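Local atomic coordinates of transcriptional activator ToxR (Vibrio vulnificus, PDB entry 6UTC), a protein that activates transcription from the inner membrane of Vibrio, through a protein whose periplasmic domain probably senses bile salts and interacts with ToxS. Residues N48-T53 / Y77-P82. Sequence-based numbering, arbitrary orientation.
Sequences NKYAET and YIHTLP
A buried aromatic cluster of the alpha-beta periplasmic domain joins the last turn of helix 40-52 to strand 72-78 of the mixed sheet and the segment that follows. Tyr-50 and Tyr-77 stack face to face, ring centroids 3.8 Å apart and planes 10° from parallel. The two side chains run past each other in opposite directions: Tyr-77 OH reaches back to Tyr-50 CB at 3.8 Å, while Tyr-50 OH lies 3.7 Å from Tyr-77 CB. The closest carbons, Tyr-50 CD2 and Tyr-77 CD1, are 3.5 Å apart. The Tyr-50 ring, held trans to its main-chain nitrogen (chi1 -168°), extends from the helix over one face of Tyr-77 until its hydroxyl meets the imidazole of His-79. Tyr-50 OH and His-79 NE2 share a short hydrogen bond of 2.7 Å; NE2 lies at the edge of the Tyr-50 ring, close to its plane, and the two rings are turned 48° from each other, neither over the other's face. His-54 also stacks on Tyr-50. The bond at NE2 and a weak one from ND1 to Ser-58 O together probably limit rotation of the buried imidazole, whose ionisation may depend on these partners.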
loop_
_atom_site.group_PDB
_atom_site.type_symbol
_atom_site.label_atom_id
_atom_site.label_comp_id
_atom_site.label_asym_id
_atom_site.label_seq_id
_atom_site.Cartn_x
_atom_site.Cartn_y
_atom_site.Cartn_z
ATOM N N ASN A 48 3.167 7.182 -2.928
ATOM C CA ASN A 48 4.055 8.226 -3.454
ATOM C C ASN A 48 5.470 8.080 -2.906
ATOM O O ASN A 48 6.451 8.106 -3.661
ATOM C CB ASN A 48 3.483 9.597 -3.071
ATOM C CG ASN A 48 4.433 10.765 -3.385
ATOM O OD1 ASN A 48 5.416 11.004 -2.673
ATOM N ND2 ASN A 48 4.118 11.504 -4.433
ATOM N N LYS A 49 5.601 7.945 -1.588
ATOM C CA LYS A 49 6.926 7.878 -0.984
ATOM C C LYS A 49 7.621 6.567 -1.324
ATOM O O LYS A 49 8.843 6.536 -1.523
ATOM C CB LYS A 49 6.837 8.068 0.528
ATOM C CG LYS A 49 6.114 9.329 0.950
ATOM C CD LYS A 49 6.579 10.557 0.197
ATOM C CE LYS A 49 7.950 10.999 0.639
ATOM N NZ LYS A 49 8.309 12.312 0.015
ATOM N N TYR A 50 6.858 5.476 -1.417
ATOM C CA TYR A 50 7.460 4.191 -1.740
ATOM C C TYR A 50 8.019 4.206 -3.147
ATOM O O TYR A 50 9.087 3.636 -3.407
ATOM C CB TYR A 50 6.410 3.103 -1.586
ATOM C CG TYR A 50 6.962 1.698 -1.605
ATOM C CD1 TYR A 50 7.473 1.126 -0.453
ATOM C CD2 TYR A 50 6.952 0.940 -2.763
ATOM C CE1 TYR A 50 7.972 -0.162 -0.447
ATOM C CE2 TYR A 50 7.449 -0.360 -2.768
ATOM C CZ TYR A 50 7.951 -0.898 -1.601
ATOM O OH TYR A 50 8.447 -2.188 -1.571
ATOM N N ALA A 51 7.327 4.883 -4.056
ATOM C CA ALA A 51 7.840 5.035 -5.410
ATOM C C ALA A 51 9.203 5.721 -5.449
ATOM O O ALA A 51 9.975 5.482 -6.382
ATOM C CB ALA A 51 6.817 5.791 -6.253
ATOM N N GLU A 52 9.539 6.533 -4.444
ATOM C CA GLU A 52 10.808 7.257 -4.480
ATOM C C GLU A 52 12.008 6.329 -4.355
ATOM O O GLU A 52 13.096 6.662 -4.837
ATOM C CB GLU A 52 10.848 8.323 -3.391
ATOM C CG GLU A 52 9.904 9.474 -3.653
ATOM C CD GLU A 52 10.047 10.587 -2.644
ATOM O OE1 GLU A 52 9.309 11.586 -2.768
ATOM O OE2 GLU A 52 10.890 10.463 -1.728
ATOM N N THR A 53 11.847 5.181 -3.707
ATOM C CA THR A 53 12.921 4.205 -3.600
ATOM C C THR A 53 12.652 2.943 -4.409
ATOM O O THR A 53 13.385 1.958 -4.255
ATOM C CB THR A 53 13.168 3.861 -2.136
ATOM O OG1 THR A 53 11.903 3.695 -1.478
ATOM C CG2 THR A 53 13.952 4.974 -1.456
ATOM N N TYR A 77 3.228 -4.359 -0.047
ATOM C CA TYR A 77 3.700 -4.014 -1.382
ATOM C C TYR A 77 4.225 -5.259 -2.072
ATOM O O TYR A 77 5.111 -5.943 -1.539
ATOM C CB TYR A 77 4.813 -2.981 -1.272
ATOM C CG TYR A 77 4.307 -1.586 -1.011
ATOM C CD1 TYR A 77 3.930 -0.771 -2.060
ATOM C CD2 TYR A 77 4.192 -1.097 0.280
ATOM C CE1 TYR A 77 3.456 0.508 -1.841
ATOM C CE2 TYR A 77 3.717 0.189 0.512
ATOM C CZ TYR A 77 3.363 0.979 -0.559
ATOM O OH TYR A 77 2.888 2.259 -0.338
ATOM N N ILE A 78 3.682 -5.549 -3.243
ATOM C CA ILE A 78 4.049 -6.725 -4.015
ATOM C C ILE A 78 4.718 -6.265 -5.300
ATOM O O ILE A 78 4.195 -5.395 -6.011
ATOM C CB ILE A 78 2.828 -7.616 -4.290
ATOM C CG1 ILE A 78 2.267 -8.140 -2.962
ATOM C CG2 ILE A 78 3.209 -8.768 -5.217
ATOM C CD1 ILE A 78 0.883 -8.751 -3.055
ATOM N N HIS A 79 5.885 -6.823 -5.566
ATOM C CA HIS A 79 6.667 -6.505 -6.750
ATOM C C HIS A 79 6.542 -7.614 -7.788
ATOM O O HIS A 79 5.962 -8.672 -7.549
ATOM C CB HIS A 79 8.125 -6.283 -6.341
ATOM C CG HIS A 79 8.313 -5.067 -5.495
ATOM N ND1 HIS A 79 8.835 -3.891 -5.987
ATOM C CD2 HIS A 79 7.998 -4.830 -4.202
ATOM C CE1 HIS A 79 8.842 -2.984 -5.024
ATOM N NE2 HIS A 79 8.334 -3.525 -3.934
ATOM N N THR A 80 7.096 -7.357 -8.972
ATOM C CA THR A 80 7.239 -8.442 -9.927
ATOM C C THR A 80 8.119 -9.529 -9.312
ATOM O O THR A 80 8.925 -9.271 -8.413
ATOM C CB THR A 80 7.880 -7.934 -11.223
ATOM O OG1 THR A 80 9.201 -7.471 -10.945
ATOM C CG2 THR A 80 7.054 -6.807 -11.847
ATOM N N LEU A 81 7.944 -10.762 -9.785
ATOM C CA LEU A 81 8.706 -11.873 -9.215
ATOM C C LEU A 81 10.218 -11.652 -9.217
ATOM O O LEU A 81 10.857 -11.937 -8.191
ATOM C CB LEU A 81 8.286 -13.207 -9.851
ATOM C CG LEU A 81 6.911 -13.686 -9.375
ATOM C CD1 LEU A 81 6.405 -14.811 -10.260
ATOM C CD2 LEU A 81 6.957 -14.124 -7.912
ATOM N N PRO A 82 10.844 -11.143 -10.281
ATOM C CA PRO A 82 12.293 -10.896 -10.208
ATOM C C PRO A 82 12.682 -9.896 -9.148
ATOM O O PRO A 82 13.855 -9.850 -8.757
ATOM C CB PRO A 82 12.643 -10.371 -11.608
ATOM C CG PRO A 82 11.522 -10.801 -12.468
ATOM C CD PRO A 82 10.301 -10.823 -11.611
#